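Local atomic coordinates of beta-L-arabinobiosidase (Bacteroides thetaiotaomicron, PDB entry 5MQR), a protein that probably hydrolyses glycosidic linkages in plant pectin glycans as a beta-L-arabinobiosidase, and may also have exo-alpha-sialidase activity. Residues Cys663-Phe668 with Asp1049-Phe1054; Val974-Met979 with Leu1045-Lys1050; Tyr219-Lys224 with Ala231-Leu236; Ser158-Leu163 with Asp225-Lys230. All blocks are in the same frame, centred on the assembly; numbering follows the deposited sequence.

Contact 1. Residues Cys663-Phe668 with Asp1049-Phe1054; sequences CPQRNF and DKWDWF
C663 and P664 lie side by side over one face of the W1051 indole. C663 covers the six-membered ring: CB makes a CH-pi contact 3.7 Å from its centroid, and SG a sulfur-aromatic contact at 3.8 Å. P664 CD makes a CH-pi contact 3.9 Å from the centroid of the five-membered ring. P664 CG lies over the W1053 six-membered ring, 4.1 Å from its centroid, which puts the proline between two indoles. W1051 NE1 donates to Q665 OE1 (3.1 Å, N-H...O 161°), with the acceptor in the ring plane, while the benzo edge points at the face of F668 in a T-shaped stack (planes at 82°). All this happens where strand 660-662, edge strand of the five-stranded antiparallel sheet that contains strand 1053-1061, gives way to helix 666-680, with Q665 as the N-cap residue. Q665 CG is anti to the backbone N (chi1 -161°) and the chain runs on extended, carrying the amide out to the indole. The amide's rotation is set by NE2, which donates to N667 OD1 (3.1 Å) and is hydrogen-bonded to E980 of helix 972-985. A water donates to Q665 OE1 and accepts from K1050 NZ.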
# COMPACT_ATOMS: atom_id res chain seq x y z
N CYS A 663 1.12 -14.05 2.60
CA CYS A 663 2.55 -14.05 2.60
C CYS A 663 2.96 -14.82 1.37
O CYS A 663 2.09 -15.38 0.72
CB CYS A 663 3.07 -14.67 3.89
SG CYS A 663 2.85 -16.45 3.96
N PRO A 664 4.25 -14.82 1.00
CA PRO A 664 4.73 -15.51 -0.22
C PRO A 664 4.90 -17.02 -0.08
O PRO A 664 5.25 -17.67 -1.06
CB PRO A 664 6.12 -14.90 -0.46
CG PRO A 664 6.40 -13.98 0.68
CD PRO A 664 5.35 -14.18 1.73
N GLN A 665 4.68 -17.57 1.11
CA GLN A 665 4.85 -18.99 1.35
C GLN A 665 3.46 -19.61 1.40
O GLN A 665 2.65 -19.30 2.30
CB GLN A 665 5.64 -19.22 2.63
CG GLN A 665 6.27 -20.61 2.73
CD GLN A 665 7.21 -20.78 3.92
OE1 GLN A 665 7.95 -19.86 4.29
NE2 GLN A 665 7.18 -21.95 4.51
N ARG A 666 3.19 -20.47 0.42
CA ARG A 666 1.87 -21.04 0.20
C ARG A 666 1.32 -21.80 1.41
O ARG A 666 0.15 -21.65 1.74
CB ARG A 666 1.90 -21.95 -1.04
CG ARG A 666 0.57 -22.57 -1.47
CD ARG A 666 -0.50 -21.47 -1.69
NE ARG A 666 -1.72 -21.98 -2.34
CZ ARG A 666 -2.54 -21.27 -3.14
NH1 ARG A 666 -2.30 -19.99 -3.44
NH2 ARG A 666 -3.61 -21.87 -3.68
N ASN A 667 2.14 -22.59 2.08
CA ASN A 667 1.61 -23.43 3.15
C ASN A 667 1.09 -22.62 4.36
O ASN A 667 0.02 -22.91 4.86
CB ASN A 667 2.54 -24.60 3.54
CG ASN A 667 3.93 -24.17 4.02
OD1 ASN A 667 4.26 -22.99 4.12
ND2 ASN A 667 4.77 -25.15 4.29
N PHE A 668 1.81 -21.58 4.78
CA PHE A 668 1.36 -20.69 5.85
C PHE A 668 0.04 -19.99 5.54
O PHE A 668 -0.86 -19.90 6.39
CB PHE A 668 2.41 -19.60 6.13
CG PHE A 668 3.48 -19.98 7.11
CD1 PHE A 668 4.64 -20.62 6.69
CD2 PHE A 668 3.35 -19.66 8.44
CE1 PHE A 668 5.64 -20.96 7.59
CE2 PHE A 668 4.35 -19.98 9.35
CZ PHE A 668 5.51 -20.61 8.93
N ASP A 1049 14.78 -11.23 6.09
CA ASP A 1049 14.96 -11.90 4.78
C ASP A 1049 14.24 -13.22 4.61
O ASP A 1049 14.55 -13.98 3.67
CB ASP A 1049 16.46 -12.04 4.40
CG ASP A 1049 17.16 -10.71 4.35
OD1 ASP A 1049 16.85 -9.93 3.41
OD2 ASP A 1049 17.98 -10.44 5.26
N LYS A 1050 13.29 -13.52 5.49
CA LYS A 1050 12.47 -14.71 5.30
C LYS A 1050 11.47 -14.44 4.17
O LYS A 1050 11.43 -15.19 3.20
CB LYS A 1050 11.74 -15.07 6.60
CG LYS A 1050 10.78 -16.24 6.52
CD LYS A 1050 11.40 -17.51 5.96
CE LYS A 1050 12.46 -18.11 6.88
NZ LYS A 1050 12.96 -19.41 6.32
N TRP A 1051 10.68 -13.37 4.32
CA TRP A 1051 9.62 -12.98 3.39
C TRP A 1051 9.77 -11.51 2.89
O TRP A 1051 9.86 -10.58 3.69
CB TRP A 1051 8.25 -13.12 4.08
CG TRP A 1051 7.84 -14.52 4.39
CD1 TRP A 1051 8.34 -15.69 3.84
CD2 TRP A 1051 6.80 -14.92 5.29
NE1 TRP A 1051 7.71 -16.77 4.39
CE2 TRP A 1051 6.76 -16.33 5.28
CE3 TRP A 1051 5.92 -14.23 6.13
CZ2 TRP A 1051 5.86 -17.06 6.06
CZ3 TRP A 1051 5.04 -14.95 6.91
CH2 TRP A 1051 5.01 -16.36 6.86
N ASP A 1052 9.72 -11.32 1.58
CA ASP A 1052 9.79 -9.97 1.01
C ASP A 1052 8.58 -9.13 1.36
O ASP A 1052 8.67 -7.91 1.36
CB ASP A 1052 9.91 -10.02 -0.51
CG ASP A 1052 11.24 -10.52 -0.98
OD1 ASP A 1052 12.20 -10.64 -0.17
OD2 ASP A 1052 11.33 -10.79 -2.19
N TRP A 1053 7.46 -9.77 1.67
CA TRP A 1053 6.26 -9.04 2.04
C TRP A 1053 5.33 -9.92 2.80
O TRP A 1053 5.39 -11.14 2.67
CB TRP A 1053 5.53 -8.53 0.78
CG TRP A 1053 5.40 -9.54 -0.31
CD1 TRP A 1053 6.27 -9.76 -1.37
CD2 TRP A 1053 4.35 -10.50 -0.46
NE1 TRP A 1053 5.81 -10.80 -2.16
CE2 TRP A 1053 4.64 -11.26 -1.62
CE3 TRP A 1053 3.21 -10.80 0.28
CZ2 TRP A 1053 3.80 -12.30 -2.07
CZ3 TRP A 1053 2.36 -11.83 -0.16
CH2 TRP A 1053 2.67 -12.57 -1.33
N PHE A 1054 4.45 -9.30 3.58
CA PHE A 1054 3.29 -10.01 4.13
C PHE A 1054 2.32 -8.98 4.65
O PHE A 1054 2.67 -7.80 4.80
CB PHE A 1054 3.65 -11.00 5.25
CG PHE A 1054 4.37 -10.39 6.42
CD1 PHE A 1054 3.67 -9.75 7.43
CD2 PHE A 1054 5.75 -10.48 6.53
CE1 PHE A 1054 4.34 -9.18 8.51
CE2 PHE A 1054 6.43 -9.92 7.61
CZ PHE A 1054 5.72 -9.27 8.61
O HOH W 1 10.52 -20.79 4.79

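Contact 2. Residues Val974-Met979 with Leu1045-Lys1050; sequences VYFRQM and LIPADK
Y975 receives L1045 over the middle of its ring: L1045 CD1 stands 3.9 Å from the centroid, nearly on the ring normal, and L1045 CB closes on Y975 CD2 at 3.7 Å. The two side chains cross at about a right angle. Next in the chain, F976 is the centre of the contact. P1047 CD packs against its CB at 3.8 Å, and I1046 CG2 lies more distantly beside CD2. Over one face runs the aliphatic part of K1050, with CG 3.6 Å from F976 CZ and CE 3.6 Å from F976 CE1. K1050 follows that face because its chain bends twice, at chi2 (53°) and chi3 (67°), after the type II turn P1047-K1050 has brought the backbone round. Beyond the two segments F976 also meets the rings of F668 and W1051 and touches L1029. With an alanine in place of F976, the K1050 methylenes would probably lose the ring they rest on, leaving a gap between helix 972-985 and the 1045-1050 loop. The helix belongs to the MGH1-like glycoside hydrolase region, consistent with the helical six-hairpin glycosidase fold, and the loop precedes strand 1053-1061 of the C-terminal sheet. With alkyl groups set against ring faces throughout, the attraction across this interface is essentially apolar and CH-pi, and depends on shape fit.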
# COMPACT_ATOMS: atom_id res chain seq x y z
N VAL A 974 14.21 -19.82 15.23
CA VAL A 974 13.73 -20.93 16.00
C VAL A 974 12.20 -20.92 16.11
O VAL A 974 11.56 -21.96 15.94
CB VAL A 974 14.39 -21.01 17.39
CG1 VAL A 974 13.74 -22.10 18.25
CG2 VAL A 974 15.88 -21.31 17.23
N TYR A 975 11.63 -19.76 16.45
CA TYR A 975 10.18 -19.66 16.57
C TYR A 975 9.53 -19.92 15.19
O TYR A 975 8.55 -20.68 15.09
CB TYR A 975 9.74 -18.29 17.14
CG TYR A 975 8.25 -18.10 17.08
CD1 TYR A 975 7.42 -18.52 18.12
CD2 TYR A 975 7.66 -17.52 15.98
CE1 TYR A 975 6.02 -18.37 18.05
CE2 TYR A 975 6.29 -17.35 15.90
CZ TYR A 975 5.47 -17.77 16.92
OH TYR A 975 4.11 -17.59 16.80
N PHE A 976 10.07 -19.29 14.16
CA PHE A 976 9.53 -19.44 12.81
C PHE A 976 9.55 -20.89 12.38
O PHE A 976 8.57 -21.38 11.83
CB PHE A 976 10.33 -18.63 11.77
CG PHE A 976 9.73 -18.66 10.39
CD1 PHE A 976 10.10 -19.65 9.48
CD2 PHE A 976 8.78 -17.73 10.02
CE1 PHE A 976 9.52 -19.71 8.22
CE2 PHE A 976 8.23 -17.75 8.75
CZ PHE A 976 8.58 -18.75 7.85
N ARG A 977 10.66 -21.56 12.65
CA ARG A 977 10.85 -22.94 12.25
C ARG A 977 9.82 -23.86 12.91
O ARG A 977 9.30 -24.75 12.26
CB ARG A 977 12.30 -23.40 12.54
CG ARG A 977 12.66 -24.82 12.10
CD ARG A 977 12.38 -25.04 10.60
NE ARG A 977 12.71 -26.40 10.18
CZ ARG A 977 12.25 -27.01 9.08
NH1 ARG A 977 11.40 -26.42 8.24
NH2 ARG A 977 12.63 -28.26 8.83
N GLN A 978 9.51 -23.62 14.18
CA GLN A 978 8.51 -24.44 14.87
C GLN A 978 7.10 -24.15 14.36
O GLN A 978 6.29 -25.07 14.28
CB GLN A 978 8.58 -24.28 16.39
CG GLN A 978 9.77 -24.99 17.02
CD GLN A 978 9.81 -26.48 16.66
OE1 GLN A 978 8.78 -27.12 16.56
NE2 GLN A 978 11.00 -27.02 16.45
N MSE A 979 6.81 -22.89 14.02
CA MSE A 979 5.56 -22.58 13.34
C MSE A 979 5.49 -23.24 11.98
O MSE A 979 4.43 -23.72 11.61
CB MSE A 979 5.33 -21.07 13.21
CG MSE A 979 5.05 -20.42 14.55
SE MSE A 979 3.23 -20.82 15.15
CE MSE A 979 2.20 -19.72 13.87
N LEU A 1045 7.94 -12.05 14.85
CA LEU A 1045 9.02 -13.00 15.07
C LEU A 1045 9.30 -13.75 13.77
O LEU A 1045 9.31 -14.96 13.71
CB LEU A 1045 8.65 -13.98 16.19
CG LEU A 1045 8.19 -13.34 17.49
CD1 LEU A 1045 7.63 -14.40 18.43
CD2 LEU A 1045 9.31 -12.53 18.12
N ILE A 1046 9.50 -13.00 12.70
CA ILE A 1046 9.86 -13.55 11.41
C ILE A 1046 11.30 -13.08 11.26
O ILE A 1046 11.60 -11.94 11.57
CB ILE A 1046 8.94 -12.99 10.34
CG1 ILE A 1046 7.52 -13.42 10.66
CG2 ILE A 1046 9.34 -13.47 8.95
CD1 ILE A 1046 6.47 -12.84 9.74
N PRO A 1047 12.23 -13.97 10.85
CA PRO A 1047 13.58 -13.47 10.63
C PRO A 1047 13.67 -12.47 9.49
O PRO A 1047 12.81 -12.43 8.58
CB PRO A 1047 14.40 -14.72 10.29
CG PRO A 1047 13.44 -15.85 10.18
CD PRO A 1047 12.15 -15.44 10.79
N ALA A 1048 14.73 -11.68 9.54
CA ALA A 1048 15.09 -10.79 8.45
C ALA A 1048 15.35 -11.66 7.22
O ALA A 1048 16.01 -12.71 7.31
CB ALA A 1048 16.33 -9.96 8.80
N ASP A 1049 14.78 -11.23 6.09
CA ASP A 1049 14.96 -11.90 4.78
C ASP A 1049 14.24 -13.22 4.61
O ASP A 1049 14.55 -13.98 3.67
CB ASP A 1049 16.46 -12.04 4.40
CG ASP A 1049 17.16 -10.71 4.35
OD1 ASP A 1049 16.85 -9.93 3.41
OD2 ASP A 1049 17.98 -10.44 5.26
N LYS A 1050 13.29 -13.52 5.49
CA LYS A 1050 12.47 -14.71 5.30
C LYS A 1050 11.47 -14.44 4.17
O LYS A 1050 11.43 -15.19 3.20
CB LYS A 1050 11.74 -15.07 6.60
CG LYS A 1050 10.78 -16.24 6.52
CD LYS A 1050 11.40 -17.51 5.96
CE LYS A 1050 12.46 -18.11 6.88
NZ LYS A 1050 12.96 -19.41 6.32

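Contact 3. Residues Tyr219-Lys224 with Ala231-Leu236; sequences YFKKSK and ACQEIL
F220 meets a cysteine chiefly through carbon: C232 CB comes within 3.4 Å of F220 CD2, whereas C232 SG sits obliquely, 4.8 Å from the ring centroid and 44° off its normal. The sulfur contact is thus the looser half of the pair. F220 holds CG between its backbone N and carbonyl carbon (chi1 80°), which sends the ring from its short 3-10 turn, residues 220-222, onto helix 226-236. One helical turn beyond C232, L236 points back against F220 and sets CD1 3.9 Å from F220 CZ, again neither squarely on the face nor at the edge. Within the N-terminal beta-propeller region this helix lies beside a four-stranded antiparallel sheet whose outermost strand, 202-206, also lines the site: Y202 and I204 touch F220, and I204 reaches C232. The phenyl ring is therefore buried between the helix and that strand, and the F220 backbone is hydrogen-bonded to F203. Q233 OE1 lies in the plane of the F220 ring, 3.8 Å from CZ, while Q233 NE2 turns to D237. K221 folds back along the same side, its CG over one face of F220 and its NZ 3.4 Å from Q233 OE1. The 3-10 turn itself is held by K222 N bonding to Y219 O at 2.9 Å, and F220 CD1 rests over one face of the Y219 ring.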
# COMPACT_ATOMS: atom_id res chain seq x y z
N TYR A 219 33.33 32.88 -26.59
CA TYR A 219 33.59 31.53 -26.13
C TYR A 219 33.69 31.52 -24.60
O TYR A 219 34.19 32.46 -23.99
CB TYR A 219 34.88 31.03 -26.76
CG TYR A 219 35.23 29.59 -26.52
CD1 TYR A 219 34.35 28.58 -26.86
CD2 TYR A 219 36.47 29.25 -26.01
CE1 TYR A 219 34.69 27.25 -26.67
CE2 TYR A 219 36.82 27.93 -25.81
CZ TYR A 219 35.94 26.94 -26.14
OH TYR A 219 36.32 25.64 -25.92
N PHE A 220 33.21 30.45 -23.98
CA PHE A 220 33.06 30.42 -22.53
C PHE A 220 34.38 30.64 -21.77
O PHE A 220 34.37 31.18 -20.68
CB PHE A 220 32.36 29.14 -22.05
CG PHE A 220 33.26 27.92 -21.98
CD1 PHE A 220 33.45 27.12 -23.10
CD2 PHE A 220 33.88 27.56 -20.78
CE1 PHE A 220 34.26 25.99 -23.04
CE2 PHE A 220 34.68 26.43 -20.70
CZ PHE A 220 34.88 25.65 -21.83
N LYS A 221 35.51 30.26 -22.37
CA LYS A 221 36.79 30.44 -21.73
C LYS A 221 37.21 31.91 -21.62
O LYS A 221 38.19 32.20 -20.96
CB LYS A 221 37.88 29.63 -22.44
CG LYS A 221 37.74 28.11 -22.31
CD LYS A 221 39.08 27.41 -22.60
CE LYS A 221 38.97 26.12 -23.41
NZ LYS A 221 38.97 24.88 -22.61
N LYS A 222 36.49 32.83 -22.26
CA LYS A 222 36.84 34.24 -22.17
C LYS A 222 36.29 34.91 -20.93
O LYS A 222 36.73 36.01 -20.59
CB LYS A 222 36.37 35.02 -23.40
CG LYS A 222 36.95 34.49 -24.71
CD LYS A 222 38.40 34.88 -24.91
CE LYS A 222 39.24 33.67 -25.33
NZ LYS A 222 40.46 34.15 -26.03
N SER A 223 35.34 34.27 -20.25
CA SER A 223 34.84 34.79 -18.99
C SER A 223 35.96 34.94 -17.98
O SER A 223 36.82 34.07 -17.87
CB SER A 223 33.78 33.86 -18.38
OG SER A 223 33.27 34.37 -17.16
N LYS A 224 35.94 36.04 -17.24
CA LYS A 224 36.87 36.26 -16.13
C LYS A 224 36.40 35.62 -14.81
O LYS A 224 37.07 35.75 -13.79
CB LYS A 224 37.07 37.74 -15.93
CG LYS A 224 37.77 38.39 -17.10
CD LYS A 224 37.22 39.78 -17.35
CE LYS A 224 38.26 40.66 -18.02
NZ LYS A 224 37.79 42.07 -18.07
N ALA A 231 32.80 25.33 -14.26
CA ALA A 231 31.46 24.75 -14.32
C ALA A 231 31.11 24.27 -15.73
O ALA A 231 30.54 23.18 -15.90
CB ALA A 231 30.41 25.74 -13.81
N CYS A 232 31.46 25.09 -16.73
CA CYS A 232 31.27 24.73 -18.12
C CYS A 232 32.17 23.56 -18.50
O CYS A 232 31.72 22.62 -19.14
CB CYS A 232 31.53 25.91 -19.04
SG CYS A 232 30.34 27.27 -18.86
N GLN A 233 33.42 23.60 -18.06
CA GLN A 233 34.36 22.52 -18.35
C GLN A 233 33.89 21.16 -17.81
O GLN A 233 34.17 20.13 -18.43
CB GLN A 233 35.76 22.86 -17.80
CG GLN A 233 36.88 21.94 -18.30
CD GLN A 233 36.97 21.93 -19.82
OE1 GLN A 233 37.14 22.97 -20.43
NE2 GLN A 233 36.83 20.77 -20.43
N GLU A 234 33.18 21.17 -16.67
CA GLU A 234 32.58 19.97 -16.09
C GLU A 234 31.50 19.37 -16.99
O GLU A 234 31.30 18.15 -16.97
CB GLU A 234 31.90 20.26 -14.74
CG GLU A 234 32.85 20.49 -13.57
CD GLU A 234 32.16 21.03 -12.33
OE1 GLU A 234 30.93 20.85 -12.16
OE2 GLU A 234 32.86 21.65 -11.51
N ILE A 235 30.76 20.21 -17.71
CA ILE A 235 29.75 19.73 -18.63
C ILE A 235 30.45 18.95 -19.73
O ILE A 235 30.07 17.81 -20.00
CB ILE A 235 28.95 20.87 -19.25
CG1 ILE A 235 28.06 21.51 -18.18
CG2 ILE A 235 28.11 20.35 -20.42
CD1 ILE A 235 27.56 22.89 -18.56
N LEU A 236 31.48 19.55 -20.32
CA LEU A 236 32.25 18.92 -21.40
C LEU A 236 32.95 17.64 -20.96
O LEU A 236 33.11 16.74 -21.74
CB LEU A 236 33.30 19.89 -21.96
CG LEU A 236 32.79 21.11 -22.75
CD1 LEU A 236 33.93 22.08 -23.07
CD2 LEU A 236 32.09 20.66 -24.02

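Contact 4. Residues Ser158-Leu163 with Asp225-Lys230; sequences SKSGRL and DREFVK
R162 packs tightly against D225 and the E227 CB, whereas S160 and the E227 carboxylate face each other through water. R162 NH1 donates to D225 OD2 (3.1 Å, N-H...O 158°) in a salt bridge; the carboxylate stands almost upright to the guanidinium (planes 87° apart) and is met on the syn side of OD2, but tilted out of the carboxylate plane. An extended chain from CG to NE takes the arginine to the start of the helix, where E227 CB packs over one guanidinium face, 3.7 Å from R162 NE. NH1 is also salt-bridged to E191 of strand 186-192, its stronger partner. D225 works in two directions, since its OD1 also accepts from F228 N (3.2 Å), which comes from above the carboxylate plane, and so caps helix 226-236. An alanine here takes away both carboxylate oxygens, and is likely to leave F228 N without its cap and R162 without one of its two anionic mates. The other segment is a hairpin turn of the beta-propeller region: the type I turn S158-G161 joins strands 148-157 and 163-170, and S158 OG accepts from R162 N (3.1 Å), steadying the base from which the arginine departs. On the loose side S160 OG and E227 OE1 stay 4.0 Å apart, and water mediates. S160 OG donates to it at 2.6 Å, and it donates in turn to E227 O and E227 OE1. E227 OE2 has a further, long ion pair with K230 NZ.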
# COMPACT_ATOMS: atom_id res chain seq x y z
N SER A 158 26.67 22.61 -11.06
CA SER A 158 28.10 22.33 -10.95
C SER A 158 28.49 21.82 -9.57
O SER A 158 27.69 21.80 -8.62
CB SER A 158 28.91 23.57 -11.31
OG SER A 158 28.96 24.46 -10.22
N LYS A 159 29.74 21.38 -9.47
CA LYS A 159 30.28 20.88 -8.21
C LYS A 159 30.35 21.95 -7.14
O LYS A 159 30.09 21.66 -6.00
CB LYS A 159 31.66 20.27 -8.44
CG LYS A 159 31.54 18.96 -9.18
CD LYS A 159 32.91 18.36 -9.42
CE LYS A 159 32.83 17.12 -10.30
NZ LYS A 159 34.22 16.81 -10.77
N SER A 160 30.62 23.19 -7.53
CA SER A 160 30.56 24.33 -6.62
C SER A 160 29.13 24.91 -6.37
O SER A 160 29.00 26.01 -5.84
CB SER A 160 31.49 25.43 -7.15
OG SER A 160 31.02 25.91 -8.40
N GLY A 161 28.08 24.20 -6.78
CA GLY A 161 26.71 24.62 -6.57
C GLY A 161 26.15 25.73 -7.46
O GLY A 161 25.12 26.29 -7.12
N ARG A 162 26.81 26.04 -8.58
CA ARG A 162 26.28 26.98 -9.58
C ARG A 162 25.30 26.33 -10.57
O ARG A 162 25.39 25.12 -10.88
CB ARG A 162 27.43 27.65 -10.34
CG ARG A 162 28.28 28.55 -9.44
CD ARG A 162 29.52 29.01 -10.17
NE ARG A 162 30.23 30.08 -9.48
CZ ARG A 162 30.47 31.31 -9.96
NH1 ARG A 162 30.05 31.70 -11.16
NH2 ARG A 162 31.16 32.17 -9.22
N LEU A 163 24.34 27.12 -11.05
CA LEU A 163 23.34 26.61 -11.97
C LEU A 163 23.67 27.13 -13.34
O LEU A 163 23.69 28.32 -13.53
CB LEU A 163 21.92 27.04 -11.56
CG LEU A 163 20.78 26.55 -12.48
CD1 LEU A 163 20.75 25.03 -12.63
CD2 LEU A 163 19.44 27.01 -11.94
N ASP A 225 35.26 34.94 -14.85
CA ASP A 225 34.73 34.21 -13.71
C ASP A 225 35.28 32.77 -13.78
O ASP A 225 34.75 31.92 -14.47
CB ASP A 225 33.21 34.30 -13.76
CG ASP A 225 32.53 33.78 -12.51
OD1 ASP A 225 33.04 32.86 -11.83
OD2 ASP A 225 31.42 34.28 -12.24
N ARG A 226 36.37 32.53 -13.06
CA ARG A 226 37.07 31.23 -13.09
C ARG A 226 36.16 30.07 -12.78
O ARG A 226 36.29 29.02 -13.38
CB ARG A 226 38.24 31.20 -12.11
CG ARG A 226 39.46 32.01 -12.56
CD ARG A 226 40.66 31.69 -11.68
NE ARG A 226 41.90 32.33 -12.14
CZ ARG A 226 43.15 31.98 -11.76
NH1 ARG A 226 43.37 30.96 -10.90
NH2 ARG A 226 44.21 32.66 -12.24
N GLU A 227 35.28 30.26 -11.80
CA GLU A 227 34.39 29.20 -11.34
C GLU A 227 33.28 28.88 -12.35
O GLU A 227 32.84 27.74 -12.42
CB GLU A 227 33.81 29.52 -9.96
CG GLU A 227 34.85 29.48 -8.84
CD GLU A 227 35.52 28.12 -8.68
OE1 GLU A 227 34.79 27.09 -8.61
OE2 GLU A 227 36.77 28.09 -8.64
N PHE A 228 32.84 29.89 -13.10
CA PHE A 228 31.94 29.67 -14.23
C PHE A 228 32.64 28.82 -15.32
O PHE A 228 32.06 27.88 -15.81
CB PHE A 228 31.44 31.00 -14.80
CG PHE A 228 30.74 30.86 -16.10
CD1 PHE A 228 29.42 30.44 -16.13
CD2 PHE A 228 31.39 31.12 -17.30
CE1 PHE A 228 28.76 30.30 -17.34
CE2 PHE A 228 30.74 30.99 -18.51
CZ PHE A 228 29.41 30.57 -18.52
N VAL A 229 33.87 29.18 -15.67
CA VAL A 229 34.64 28.44 -16.67
C VAL A 229 34.78 26.98 -16.24
O VAL A 229 34.54 26.09 -17.05
CB VAL A 229 36.03 29.09 -16.93
CG1 VAL A 229 36.91 28.21 -17.84
CG2 VAL A 229 35.86 30.48 -17.54
N LYS A 230 35.13 26.75 -14.98
CA LYS A 230 35.22 25.39 -14.43
C LYS A 230 33.91 24.64 -14.52
O LYS A 230 33.91 23.44 -14.79
CB LYS A 230 35.74 25.36 -12.96
CG LYS A 230 37.26 25.42 -12.84
CD LYS A 230 37.83 25.80 -11.46
CE LYS A 230 39.10 26.64 -11.66
NZ LYS A 230 39.95 26.91 -10.45
O HOH W 2 32.77 26.21 -10.28

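Overall arrangement
From the N terminus, contact 4 opens first, at the 158-163 hairpin turn; contact 3 opens at 219-224 before contact 4 closes at 225-230, and closes in turn at 231-236. The two loops therefore cross, and both fasten helix 226-236 within the propeller region, touching where E234 OE1 meets K159 N at 3.0 Å. Much further on, contact 1 opens at 663-668 and spans the helical glycosidase region. Contact 2, opening at 974-979, lies within that span, and both close on the same 1045-1054 stretch, sharing D1049 and K1050. Together they tie helices 666-680 and 972-985 to strand 1053-1061 and the loop leading into it. The centres of contacts 1 and 3 are about 55 Å apart.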